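Local atomic coordinates of CocE/NonD family hydrolase (Staphylococcus aureus subsp. aureus COL, PDB entry 3III), a protein that is of unknown specificity but probably hydrolyses ester or amide bonds with an alpha/beta-hydrolase domain, to which a beta-sandwich domain is joined. Residues L364-H369 against H380-D385; V415-S420 against G540-Y545; D419-D424 against E481-Q486; L457-R462 against V490-E495. One frame throughout, in Å; residues are numbered along the deposited sequence.

Contact 1: L364-H369 against H380-D385; sequences LNAENH and HVAQYD
H380 opens its strand by laying its imidazole against the carboxylate of E367, the two flat groups stacked face to face. Their planes are only 9° apart, and E367 CD sits over the middle of the ring. E367 OE2 comes 3.3 Å from H380 CD2, while E367 OE1 is 3.4 Å from H380 CE1, each oxygen above its own side of the ring. Behind them E367 CG makes a CH-pi contact, 4.0 Å from the ring centroid. With H380 CG beside the backbone N (chi1 -70°), the ring is swung over E367; its ND1 bonds the backbone oxygen of S378. V381 turns away, but its carbonyl carbon still lies 3.9 Å from A366 CB. At A382 the two methyls face each other: A366 CB and A382 CB are pressed to 3.5 Å, tighter than usual for carbon. E367 belongs to an Asx turn, in which N365 OD1 receives E367 N at 3.1 Å as the strand 358-365 gives way to a bend before 370-372. Throughout, strand 380-385 pairs with 541-546 in the antiparallel sheet. Since the polar ends stack without a hydrogen bond between them, the stack would be favourable chiefly if the imidazole is protonated, a form the carboxylate would probably favour, and at the protein surface the effect should be modest.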
loop_
_atom_site.group_PDB
_atom_site.type_symbol
_atom_site.label_atom_id
_atom_site.label_comp_id
_atom_site.label_asym_id
_atom_site.label_seq_id
_atom_site.Cartn_x
_atom_site.Cartn_y
_atom_site.Cartn_z
ATOM N N LEU A 364 -2.214 -21.093 21.629
ATOM C CA LEU A 364 -2.067 -22.221 20.703
ATOM C C LEU A 364 -1.801 -23.487 21.488
ATOM O O LEU A 364 -1.074 -23.445 22.478
ATOM C CB LEU A 364 -0.848 -22.028 19.806
ATOM C CG LEU A 364 -1.006 -21.193 18.561
ATOM C CD1 LEU A 364 -1.386 -19.771 18.911
ATOM C CD2 LEU A 364 0.281 -21.289 17.772
ATOM N N ASN A 365 -2.355 -24.608 21.018
ATOM C CA ASN A 365 -2.068 -25.929 21.576
ATOM C C ASN A 365 -1.587 -26.806 20.401
ATOM O O ASN A 365 -2.385 -27.145 19.520
ATOM C CB ASN A 365 -3.336 -26.531 22.213
ATOM C CG ASN A 365 -3.076 -27.878 22.867
ATOM O OD1 ASN A 365 -2.011 -28.433 22.676
ATOM N ND2 ASN A 365 -3.989 -28.344 23.713
ATOM N N ALA A 366 -0.305 -27.202 20.408
ATOM C CA ALA A 366 0.321 -28.021 19.330
ATOM C C ALA A 366 -0.243 -29.460 19.199
ATOM O O ALA A 366 -0.158 -30.068 18.109
ATOM C CB ALA A 366 1.895 -28.105 19.533
ATOM N N GLU A 367 -0.847 -29.975 20.262
ATOM C CA GLU A 367 -1.335 -31.362 20.277
ATOM C C GLU A 367 -2.611 -31.580 19.507
ATOM O O GLU A 367 -2.837 -32.658 18.958
ATOM C CB GLU A 367 -1.617 -31.836 21.702
ATOM C CG GLU A 367 -0.466 -31.696 22.673
ATOM C CD GLU A 367 -0.627 -32.603 23.906
ATOM O OE1 GLU A 367 -1.211 -32.153 24.919
ATOM O OE2 GLU A 367 -0.169 -33.764 23.857
ATOM N N ASN A 368 -3.481 -30.571 19.513
ATOM C CA ASN A 368 -4.819 -30.734 18.942
ATOM C C ASN A 368 -5.265 -29.630 17.968
ATOM O O ASN A 368 -6.463 -29.488 17.710
ATOM C CB ASN A 368 -5.815 -30.863 20.105
ATOM C CG ASN A 368 -5.940 -29.566 20.923
ATOM O OD1 ASN A 368 -5.362 -28.525 20.555
ATOM N ND2 ASN A 368 -6.722 -29.615 21.994
ATOM N N HIS A 369 -4.319 -28.957 17.305
ATOM C CA HIS A 369 -4.632 -27.859 16.360
ATOM C C HIS A 369 -5.698 -26.853 16.852
ATOM O O HIS A 369 -6.607 -26.495 16.092
ATOM C CB HIS A 369 -4.930 -28.333 14.889
ATOM C CG HIS A 369 -5.997 -29.381 14.736
ATOM N ND1 HIS A 369 -7.347 -29.081 14.711
ATOM C CD2 HIS A 369 -5.909 -30.719 14.520
ATOM C CE1 HIS A 369 -8.043 -30.193 14.540
ATOM N NE2 HIS A 369 -7.194 -31.202 14.427
ATOM N N HIS A 380 4.358 -28.750 24.888
ATOM C CA HIS A 380 4.384 -29.736 23.806
ATOM C C HIS A 380 4.915 -29.117 22.553
ATOM O O HIS A 380 4.998 -27.922 22.460
ATOM C CB HIS A 380 3.006 -30.304 23.525
ATOM C CG HIS A 380 2.557 -31.181 24.627
ATOM N ND1 HIS A 380 1.956 -30.673 25.763
ATOM C CD2 HIS A 380 2.767 -32.503 24.860
ATOM C CE1 HIS A 380 1.727 -31.676 26.601
ATOM N NE2 HIS A 380 2.205 -32.790 26.072
ATOM N N VAL A 381 5.299 -29.962 21.606
ATOM C CA VAL A 381 5.942 -29.489 20.400
ATOM C C VAL A 381 5.282 -30.047 19.156
ATOM O O VAL A 381 4.952 -31.202 19.106
ATOM C CB VAL A 381 7.426 -29.781 20.434
ATOM C CG1 VAL A 381 7.703 -31.288 20.448
ATOM C CG2 VAL A 381 8.129 -29.054 19.278
ATOM N N ALA A 382 5.074 -29.198 18.159
ATOM C CA ALA A 382 4.600 -29.641 16.849
ATOM C C ALA A 382 5.668 -29.318 15.817
ATOM O O ALA A 382 6.627 -28.561 16.083
ATOM C CB ALA A 382 3.328 -28.960 16.481
ATOM N N GLN A 383 5.477 -29.862 14.621
ATOM C CA GLN A 383 6.574 -30.000 13.685
ATOM C C GLN A 383 6.035 -29.972 12.265
ATOM O O GLN A 383 4.950 -30.496 12.019
ATOM C CB GLN A 383 7.207 -31.318 13.981
ATOM C CG GLN A 383 8.553 -31.496 13.462
ATOM C CD GLN A 383 9.124 -32.839 13.852
ATOM O OE1 GLN A 383 9.915 -32.923 14.779
ATOM N NE2 GLN A 383 8.726 -33.894 13.157
ATOM N N TYR A 384 6.745 -29.348 11.332
ATOM C CA TYR A 384 6.380 -29.518 9.936
ATOM C C TYR A 384 7.672 -29.486 9.151
ATOM O O TYR A 384 8.675 -28.932 9.623
ATOM C CB TYR A 384 5.393 -28.440 9.467
ATOM C CG TYR A 384 5.902 -27.019 9.654
ATOM C CD1 TYR A 384 6.729 -26.436 8.732
ATOM C CD2 TYR A 384 5.533 -26.268 10.762
ATOM C CE1 TYR A 384 7.224 -25.159 8.920
ATOM C CE2 TYR A 384 6.004 -24.985 10.947
ATOM C CZ TYR A 384 6.853 -24.439 10.023
ATOM O OH TYR A 384 7.361 -23.185 10.226
ATOM N N ASP A 385 7.679 -30.120 7.985
ATOM C CA ASP A 385 8.847 -30.040 7.079
ATOM C C ASP A 385 8.810 -28.654 6.374
ATOM O O ASP A 385 7.907 -28.396 5.576
ATOM C CB ASP A 385 8.781 -31.170 6.046
ATOM C CG ASP A 385 9.965 -31.150 5.048
ATOM O OD1 ASP A 385 10.735 -30.131 4.937
ATOM O OD2 ASP A 385 10.112 -32.190 4.389
#

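Contact 2: V415-S420 against G540-Y545; sequences VSTKDS and GMHMIY
S416 and Y545 join hydroxyl to hydroxyl, S416 OG lying 2.7 Å from Y545 OH, and the backbones grip each other beside them. S416 and M543, a selenomethionine, form an antiparallel hydrogen-bonded pair: M543 N reaches S416 O at 3.0 Å, and S416 N returns a longer bond to M543 O at 3.3 Å. S416 OG is tucked between its own N and carbonyl carbon (chi1 73°), a position that turns it to the rim of the phenol, near the plane of the ring. Three waters extend the polar contact toward the loop end. One accepts from D419 N and donates to M541 O, while also meeting T417 OG1. Another donates to D419 OD2 at 2.7 Å and accepts from M541 N, linking D419 to M541 near G540. The third touches H542 NE2 at the ring edge, whereas H542 ND1 is held by Y384 OH on the neighbouring strand 380-385. Outward from these bonds, V415 and I544 make a non-hydrogen-bonded pair whose side chains run side by side; V415 CG1 meets I544 CD1 at a separation shorter than usual carbon contact, so its exact value is doubtful. V415 CA makes a CA-H...O contact with M543 O. This is the register of an antiparallel sheet, here uniting strands 408-417 and 541-546. The buried hydroxyl of S416 is thus satisfied directly by Y545 OH, while water mediates between the polar atoms near D419 and M541.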
loop_
_atom_site.group_PDB
_atom_site.type_symbol
_atom_site.label_atom_id
_atom_site.label_comp_id
_atom_site.label_asym_id
_atom_site.label_seq_id
_atom_site.Cartn_x
_atom_site.Cartn_y
_atom_site.Cartn_z
ATOM N N VAL A 415 9.962 -21.296 18.886
ATOM C CA VAL A 415 10.384 -22.057 17.728
ATOM C C VAL A 415 11.856 -22.499 17.868
ATOM O O VAL A 415 12.666 -21.859 18.592
ATOM C CB VAL A 415 10.217 -21.225 16.435
ATOM C CG1 VAL A 415 8.750 -20.761 16.163
ATOM C CG2 VAL A 415 11.211 -20.036 16.411
ATOM N N SER A 416 12.201 -23.610 17.199
ATOM C CA SER A 416 13.559 -24.063 17.044
ATOM C C SER A 416 13.705 -24.856 15.755
ATOM O O SER A 416 12.736 -25.276 15.186
ATOM C CB SER A 416 13.995 -24.976 18.185
ATOM O OG SER A 416 13.375 -26.247 18.062
ATOM N N THR A 417 14.949 -25.106 15.352
ATOM C CA THR A 417 15.263 -25.839 14.131
ATOM C C THR A 417 16.590 -26.594 14.391
ATOM O O THR A 417 17.410 -26.210 15.221
ATOM C CB THR A 417 15.380 -24.912 12.872
ATOM O OG1 THR A 417 15.659 -25.695 11.705
ATOM C CG2 THR A 417 16.511 -23.859 13.036
ATOM N N LYS A 418 16.740 -27.722 13.725
ATOM C CA LYS A 418 17.893 -28.542 13.891
ATOM C C LYS A 418 18.856 -28.480 12.729
ATOM O O LYS A 418 20.068 -28.635 12.942
ATOM C CB LYS A 418 17.461 -29.979 14.091
ATOM C CG LYS A 418 17.852 -30.476 15.417
ATOM C CD LYS A 418 17.301 -31.888 15.694
ATOM C CE LYS A 418 17.914 -32.934 14.774
ATOM N NZ LYS A 418 17.046 -34.175 14.695
ATOM N N ASP A 419 18.339 -28.314 11.514
ATOM C CA ASP A 419 19.143 -28.469 10.297
ATOM C C ASP A 419 19.623 -27.195 9.667
ATOM O O ASP A 419 20.283 -27.242 8.621
ATOM C CB ASP A 419 18.348 -29.196 9.224
ATOM C CG ASP A 419 18.076 -30.631 9.559
ATOM O OD1 ASP A 419 18.588 -31.148 10.582
ATOM O OD2 ASP A 419 17.346 -31.246 8.752
ATOM N N SER A 420 19.291 -26.057 10.261
ATOM C CA SER A 420 19.689 -24.765 9.712
ATOM C C SER A 420 20.037 -23.892 10.893
ATOM O O SER A 420 19.746 -24.263 12.024
ATOM C CB SER A 420 18.522 -24.169 8.947
ATOM O OG SER A 420 18.931 -23.125 8.110
ATOM N N GLY A 540 14.837 -28.591 6.462
ATOM C CA GLY A 540 14.406 -29.623 7.408
ATOM C C GLY A 540 13.245 -29.199 8.268
ATOM O O GLY A 540 12.447 -28.361 7.860
HETATM N N MSE A 541 13.135 -29.810 9.445
HETATM C CA MSE A 541 11.957 -29.647 10.278
HETATM C C MSE A 541 11.998 -28.343 11.032
HETATM O O MSE A 541 13.038 -27.926 11.496
HETATM C CB MSE A 541 11.837 -30.779 11.285
HETATM C CG MSE A 541 11.688 -32.150 10.635
HETATM SE SE MSE A 541 9.938 -32.326 9.734
HETATM C CE MSE A 541 10.623 -33.619 8.357
ATOM N N HIS A 542 10.852 -27.691 11.085
ATOM C CA HIS A 542 10.628 -26.591 11.990
ATOM C C HIS A 542 9.827 -27.128 13.161
ATOM O O HIS A 542 8.836 -27.821 12.955
ATOM C CB HIS A 542 9.858 -25.457 11.340
ATOM C CG HIS A 542 10.667 -24.624 10.389
ATOM N ND1 HIS A 542 10.170 -23.479 9.805
ATOM C CD2 HIS A 542 11.940 -24.759 9.946
ATOM C CE1 HIS A 542 11.117 -22.936 9.049
ATOM N NE2 HIS A 542 12.204 -23.684 9.134
HETATM N N MSE A 543 10.247 -26.748 14.366
HETATM C CA MSE A 543 9.539 -27.047 15.616
HETATM C C MSE A 543 8.789 -25.847 16.129
HETATM O O MSE A 543 9.340 -24.766 16.125
HETATM C CB MSE A 543 10.552 -27.362 16.692
HETATM C CG MSE A 543 11.540 -28.341 16.221
HETATM SE SE MSE A 543 10.722 -30.021 16.446
HETATM C CE MSE A 543 11.525 -30.416 18.206
ATOM N N ILE A 544 7.573 -26.058 16.630
ATOM C CA ILE A 544 6.750 -24.989 17.228
ATOM C C ILE A 544 6.268 -25.455 18.628
ATOM O O ILE A 544 5.630 -26.490 18.770
ATOM C CB ILE A 544 5.495 -24.662 16.350
ATOM C CG1 ILE A 544 5.880 -24.269 14.924
ATOM C CG2 ILE A 544 4.662 -23.529 16.951
ATOM C CD1 ILE A 544 6.864 -23.161 14.840
ATOM N N TYR A 545 6.629 -24.707 19.659
ATOM C CA TYR A 545 6.370 -25.115 21.025
ATOM C C TYR A 545 5.195 -24.346 21.601
ATOM O O TYR A 545 5.077 -23.145 21.415
ATOM C CB TYR A 545 7.613 -24.875 21.880
ATOM C CG TYR A 545 8.813 -25.608 21.409
ATOM C CD1 TYR A 545 9.199 -26.802 21.997
ATOM C CD2 TYR A 545 9.586 -25.100 20.395
ATOM C CE1 TYR A 545 10.328 -27.499 21.571
ATOM C CE2 TYR A 545 10.712 -25.779 19.953
ATOM C CZ TYR A 545 11.070 -26.956 20.537
ATOM O OH TYR A 545 12.197 -27.584 20.088
HETATM O O HOH W 1 15.079 -23.787 8.876
HETATM O O HOH W 2 15.642 -28.680 11.245
HETATM O O HOH W 3 15.024 -31.898 10.066
#

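Contact 3: D419-D424 against E481-Q486; sequences DSDDMD and ELKLSQ
K483 throws its chain across D421 and D422, its methylenes lying against the first and its ammonium reaching the second. A bend at chi2 (-69°) carries K483 CD to 3.5 Å from D421 O before the tail straightens, and K483 NZ closes a salt bridge of 2.7 Å with D422 OD2. The anti lone pair of that oxygen, the one facing away from D422 OD1, takes the ammonium. D421 CG is folded between its own N and carbonyl carbon (chi1 68°), which sets its carboxylate beside the lysine chain, although D421 OD1 stays 4.4 Å from K483 NZ, beyond a salt bridge. E481 adds a second, long salt bridge to the same ammonium and, with D422 and K483, completes a network. Both segments are loops that pass between the two antiparallel sheets of a beta-sandwich domain, 419-424 from strand 408-417 to 424-432 and 481-486 from 447-458 to 490-503; the network thus ties one crossing to the other. S460 OG, just after strand 447-458, also bonds D422 OD2, and D422 OD1 holds its neighbour M423 N, so the carboxylate is fixed at both oxygens. On the other flank L484 N gives a nearly straight bond of 2.8 Å to D421 O, coming from above the carbonyl plane. The L484 side chain then meets selenomethionine M423 at about a right angle, L484 CD1 standing 3.9 Å from M423 SE. One water donates to L484 O and, weakly, to S420 O.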
loop_
_atom_site.group_PDB
_atom_site.type_symbol
_atom_site.label_atom_id
_atom_site.label_comp_id
_atom_site.label_asym_id
_atom_site.label_seq_id
_atom_site.Cartn_x
_atom_site.Cartn_y
_atom_site.Cartn_z
ATOM N N ASP A 419 18.339 -28.314 11.514
ATOM C CA ASP A 419 19.143 -28.469 10.297
ATOM C C ASP A 419 19.623 -27.195 9.667
ATOM O O ASP A 419 20.283 -27.242 8.621
ATOM C CB ASP A 419 18.348 -29.196 9.224
ATOM C CG ASP A 419 18.076 -30.631 9.559
ATOM O OD1 ASP A 419 18.588 -31.148 10.582
ATOM O OD2 ASP A 419 17.346 -31.246 8.752
ATOM N N SER A 420 19.291 -26.057 10.261
ATOM C CA SER A 420 19.689 -24.765 9.712
ATOM C C SER A 420 20.037 -23.892 10.893
ATOM O O SER A 420 19.746 -24.263 12.024
ATOM C CB SER A 420 18.522 -24.169 8.947
ATOM O OG SER A 420 18.931 -23.125 8.110
ATOM N N ASP A 421 20.643 -22.741 10.637
ATOM C CA ASP A 421 20.883 -21.769 11.684
ATOM C C ASP A 421 19.916 -20.578 11.589
ATOM O O ASP A 421 20.164 -19.538 12.177
ATOM C CB ASP A 421 22.319 -21.275 11.647
ATOM C CG ASP A 421 22.630 -20.440 10.424
ATOM O OD1 ASP A 421 21.842 -20.371 9.435
ATOM O OD2 ASP A 421 23.728 -19.876 10.437
ATOM N N ASP A 422 18.819 -20.766 10.854
ATOM C CA ASP A 422 17.796 -19.722 10.682
ATOM C C ASP A 422 16.512 -20.358 10.153
ATOM O O ASP A 422 16.491 -21.510 9.695
ATOM C CB ASP A 422 18.354 -18.671 9.730
ATOM C CG ASP A 422 17.721 -17.293 9.889
ATOM O OD1 ASP A 422 16.688 -17.158 10.569
ATOM O OD2 ASP A 422 18.279 -16.333 9.307
HETATM N N MSE A 423 15.416 -19.615 10.264
HETATM C CA MSE A 423 14.124 -20.077 9.833
HETATM C C MSE A 423 13.367 -18.932 9.152
HETATM O O MSE A 423 13.389 -17.815 9.628
HETATM C CB MSE A 423 13.298 -20.545 11.038
HETATM C CG MSE A 423 13.994 -21.593 11.847
HETATM SE SE MSE A 423 13.083 -21.838 13.589
HETATM C CE MSE A 423 11.443 -22.851 12.965
ATOM N N ASP A 424 12.723 -19.239 8.043
ATOM C CA ASP A 424 11.776 -18.347 7.442
ATOM C C ASP A 424 10.375 -18.842 7.771
ATOM O O ASP A 424 9.986 -19.918 7.321
ATOM C CB ASP A 424 11.996 -18.271 5.916
ATOM C CG ASP A 424 13.246 -17.451 5.550
ATOM O OD1 ASP A 424 13.572 -16.542 6.332
ATOM O OD2 ASP A 424 13.845 -17.658 4.465
ATOM N N GLU A 481 21.669 -9.856 12.864
ATOM C CA GLU A 481 21.129 -11.243 12.780
ATOM C C GLU A 481 21.474 -12.047 14.000
ATOM O O GLU A 481 22.603 -12.118 14.406
ATOM C CB GLU A 481 21.610 -11.971 11.484
ATOM C CG GLU A 481 21.104 -11.202 10.236
ATOM C CD GLU A 481 21.101 -11.916 8.898
ATOM O OE1 GLU A 481 21.993 -12.754 8.628
ATOM O OE2 GLU A 481 20.200 -11.553 8.079
ATOM N N LEU A 482 20.484 -12.671 14.591
ATOM C CA LEU A 482 20.710 -13.543 15.714
ATOM C C LEU A 482 20.534 -14.979 15.227
ATOM O O LEU A 482 19.441 -15.534 15.306
ATOM C CB LEU A 482 19.744 -13.233 16.860
ATOM C CG LEU A 482 20.041 -11.868 17.533
ATOM C CD1 LEU A 482 18.965 -11.532 18.608
ATOM C CD2 LEU A 482 21.479 -11.789 18.054
ATOM N N LYS A 483 21.608 -15.584 14.709
ATOM C CA LYS A 483 21.483 -16.917 14.104
ATOM C C LYS A 483 21.252 -17.944 15.206
ATOM O O LYS A 483 21.539 -17.719 16.401
ATOM C CB LYS A 483 22.687 -17.250 13.185
ATOM C CG LYS A 483 22.790 -16.373 11.853
ATOM C CD LYS A 483 21.658 -16.685 10.810
ATOM C CE LYS A 483 21.972 -16.134 9.394
ATOM N NZ LYS A 483 20.843 -16.230 8.362
ATOM N N LEU A 484 20.728 -19.086 14.833
ATOM C CA LEU A 484 20.341 -20.070 15.853
ATOM C C LEU A 484 21.324 -21.234 15.963
ATOM O O LEU A 484 21.963 -21.586 14.983
ATOM C CB LEU A 484 18.960 -20.649 15.529
ATOM C CG LEU A 484 17.750 -19.724 15.399
ATOM C CD1 LEU A 484 16.615 -20.378 14.556
ATOM C CD2 LEU A 484 17.248 -19.253 16.742
ATOM N N SER A 485 21.398 -21.825 17.156
ATOM C CA SER A 485 22.045 -23.130 17.397
ATOM C C SER A 485 21.056 -24.292 17.296
ATOM O O SER A 485 19.832 -24.116 17.434
ATOM C CB SER A 485 22.681 -23.182 18.776
ATOM O OG SER A 485 23.616 -22.153 18.934
ATOM N N GLN A 486 21.571 -25.491 17.051
ATOM C CA GLN A 486 20.680 -26.656 17.040
ATOM C C GLN A 486 19.827 -26.704 18.292
ATOM O O GLN A 486 20.331 -26.626 19.425
ATOM C CB GLN A 486 21.443 -27.977 16.902
ATOM C CG GLN A 486 22.028 -28.133 15.531
ATOM C CD GLN A 486 22.629 -29.472 15.303
ATOM O OE1 GLN A 486 22.172 -30.492 15.848
ATOM N NE2 GLN A 486 23.695 -29.493 14.522
HETATM O O HOH W 4 22.339 -24.600 14.120
#

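Contact 4: L457-R462 against V490-E495; sequences LRVSHR and VPVEIE
V459, V490 and V492 mesh their methyls where the 3-10 turn after strand 447-458 packs on strand 490-503. V459 CG1 serves both partners, meeting V490 CG2 at 3.7 Å and V492 CG1 at 3.8 Å. Upstream, L457 CD2 presses on V492 CB, and L457 CB approaches I494 CG1 at 4.1 Å; the leucine reaches over because its CG is turned away from the backbone N (chi1 -176°). L425, on strand 424-432, adds its side chain to V459, V492 and I494, so the packing belongs to the apolar interior between the two sheets of the sandwich. A second kind of contact is a charged plane over aliphatic carbon. The extended R462 chain crosses V490 at about a right angle, with its CB and CD near V492 CG1, putting R462 NE 3.6 Å from V490 CB, with V490 over one guanidinium face. Hydrogen bonds form the third group, and none of the arginine's goes directly to 490-495: they go to V459, L482 and water. R462 NH1 donates to V459 O at 3.0 Å, lying above the carbonyl plane, while R462 N reaches the same oxygen from the opposite face; R462 NH1 also bonds the backbone oxygen of L482. Two waters span the segments: one accepts from R462 NE and donates to P491 O, the other accepts from E493 N and donates to R462 O at 2.6 Å. Pinned by V459 and L482, the guanidinium is probably held flat on the valine, its charge shared among carbonyl oxygens and water.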
loop_
_atom_site.group_PDB
_atom_site.type_symbol
_atom_site.label_atom_id
_atom_site.label_comp_id
_atom_site.label_asym_id
_atom_site.label_seq_id
_atom_site.Cartn_x
_atom_site.Cartn_y
_atom_site.Cartn_z
ATOM N N LEU A 457 8.296 -13.710 8.975
ATOM C CA LEU A 457 9.480 -13.355 9.734
ATOM C C LEU A 457 10.653 -14.317 9.493
ATOM O O LEU A 457 10.486 -15.500 9.556
ATOM C CB LEU A 457 9.173 -13.370 11.226
ATOM C CG LEU A 457 10.324 -12.922 12.154
ATOM C CD1 LEU A 457 10.632 -11.404 11.944
ATOM C CD2 LEU A 457 10.011 -13.259 13.636
ATOM N N ARG A 458 11.834 -13.764 9.291
ATOM C CA ARG A 458 13.081 -14.517 9.333
ATOM C C ARG A 458 13.547 -14.444 10.793
ATOM O O ARG A 458 13.703 -13.362 11.406
ATOM C CB ARG A 458 14.073 -13.938 8.329
ATOM C CG ARG A 458 15.450 -14.628 8.323
ATOM C CD ARG A 458 16.231 -14.260 7.082
ATOM N NE ARG A 458 15.716 -14.966 5.913
ATOM C CZ ARG A 458 16.199 -14.865 4.690
ATOM N NH1 ARG A 458 17.226 -14.082 4.415
ATOM N NH2 ARG A 458 15.630 -15.548 3.719
ATOM N N VAL A 459 13.670 -15.615 11.400
ATOM C CA VAL A 459 13.851 -15.696 12.853
ATOM C C VAL A 459 15.165 -15.061 13.336
ATOM O O VAL A 459 15.222 -14.499 14.423
ATOM C CB VAL A 459 13.619 -17.173 13.330
ATOM C CG1 VAL A 459 13.997 -17.391 14.805
ATOM C CG2 VAL A 459 12.138 -17.551 13.053
ATOM N N SER A 460 16.222 -15.094 12.529
ATOM C CA SER A 460 17.444 -14.347 12.892
ATOM C C SER A 460 17.191 -12.812 13.006
ATOM O O SER A 460 17.953 -12.100 13.651
ATOM C CB SER A 460 18.591 -14.618 11.923
ATOM O OG SER A 460 18.293 -14.091 10.665
ATOM N N HIS A 461 16.073 -12.346 12.461
ATOM C CA HIS A 461 15.668 -10.932 12.561
ATOM C C HIS A 461 14.632 -10.642 13.639
ATOM O O HIS A 461 13.996 -9.568 13.646
ATOM C CB HIS A 461 15.095 -10.514 11.209
ATOM C CG HIS A 461 16.126 -10.416 10.131
ATOM N ND1 HIS A 461 16.209 -9.340 9.259
ATOM C CD2 HIS A 461 17.142 -11.246 9.804
ATOM C CE1 HIS A 461 17.214 -9.535 8.423
ATOM N NE2 HIS A 461 17.804 -10.681 8.736
ATOM N N ARG A 462 14.426 -11.581 14.542
ATOM C CA ARG A 462 13.334 -11.466 15.535
ATOM C C ARG A 462 13.435 -10.348 16.586
ATOM O O ARG A 462 12.472 -10.099 17.339
ATOM C CB ARG A 462 13.217 -12.791 16.319
ATOM C CG ARG A 462 14.417 -13.083 17.194
ATOM C CD ARG A 462 14.354 -14.537 17.747
ATOM N NE ARG A 462 15.558 -14.893 18.525
ATOM C CZ ARG A 462 16.735 -15.255 18.012
ATOM N NH1 ARG A 462 16.938 -15.347 16.701
ATOM N NH2 ARG A 462 17.720 -15.532 18.825
ATOM N N VAL A 490 13.540 -20.260 20.643
ATOM C CA VAL A 490 13.467 -18.787 20.803
ATOM C C VAL A 490 12.033 -18.267 20.634
ATOM O O VAL A 490 11.198 -18.917 19.919
ATOM C CB VAL A 490 14.431 -18.088 19.846
ATOM C CG1 VAL A 490 15.902 -18.604 20.058
ATOM C CG2 VAL A 490 13.985 -18.290 18.419
ATOM N N PRO A 491 11.694 -17.150 21.327
ATOM C CA PRO A 491 10.382 -16.528 21.169
ATOM C C PRO A 491 10.406 -15.552 20.018
ATOM O O PRO A 491 11.384 -14.799 19.904
ATOM C CB PRO A 491 10.200 -15.758 22.487
ATOM C CG PRO A 491 11.597 -15.459 22.904
ATOM C CD PRO A 491 12.417 -16.587 22.485
ATOM N N VAL A 492 9.369 -15.588 19.177
ATOM C CA VAL A 492 9.207 -14.698 18.039
ATOM C C VAL A 492 7.815 -14.135 18.067
ATOM O O VAL A 492 6.874 -14.775 18.569
ATOM C CB VAL A 492 9.471 -15.386 16.694
ATOM C CG1 VAL A 492 10.951 -15.995 16.678
ATOM C CG2 VAL A 492 8.395 -16.425 16.403
ATOM N N GLU A 493 7.687 -12.937 17.553
ATOM C CA GLU A 493 6.378 -12.302 17.368
ATOM C C GLU A 493 6.284 -11.841 15.948
ATOM O O GLU A 493 7.139 -11.069 15.478
ATOM C CB GLU A 493 6.218 -11.120 18.303
ATOM C CG GLU A 493 6.236 -11.572 19.732
ATOM C CD GLU A 493 6.101 -10.464 20.727
ATOM O OE1 GLU A 493 5.435 -9.453 20.455
ATOM O OE2 GLU A 493 6.649 -10.640 21.839
ATOM N N ILE A 494 5.277 -12.371 15.264
ATOM C CA ILE A 494 5.070 -12.162 13.851
ATOM C C ILE A 494 3.973 -11.139 13.641
ATOM O O ILE A 494 2.845 -11.287 14.178
ATOM C CB ILE A 494 4.723 -13.466 13.139
ATOM C CG1 ILE A 494 5.848 -14.488 13.353
ATOM C CG2 ILE A 494 4.566 -13.270 11.623
ATOM C CD1 ILE A 494 5.566 -15.869 12.666
ATOM N N GLU A 495 4.315 -10.094 12.886
ATOM C CA GLU A 495 3.342 -9.018 12.478
ATOM C C GLU A 495 2.345 -9.517 11.393
ATOM O O GLU A 495 2.678 -9.568 10.212
ATOM C CB GLU A 495 4.131 -7.786 11.963
ATOM C CG GLU A 495 3.295 -6.559 11.537
ATOM C CD GLU A 495 4.159 -5.435 10.965
ATOM O OE1 GLU A 495 5.331 -5.687 10.642
ATOM O OE2 GLU A 495 3.690 -4.265 10.879
HETATM O O HOH W 5 10.125 -11.262 17.602
HETATM O O HOH W 6 14.108 -14.095 20.740
#

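Overall arrangement
Following the chain, contact 1 comes first and closes a short loop that holds strand 370-372, finishing before the others begin. Contact 2 opens at 415 and closes only at 545, and contact 4 (457-462 with 490-495) is nested within that span. Contact 3 starts from the same stretch as contact 2, sharing D419 and S420, and crosses contact 4, the segments of the two alternating. Contacts 1, 2 and 4 all reach the eight-stranded sheet, where strand 541-546 neighbours 380-385 and strand 408-417 neighbours 490-503. Contacts 3 and 4 lie where the chain passes between the two sheets, and D422 bonding S460 and E481 bonding H461 fasten these two together.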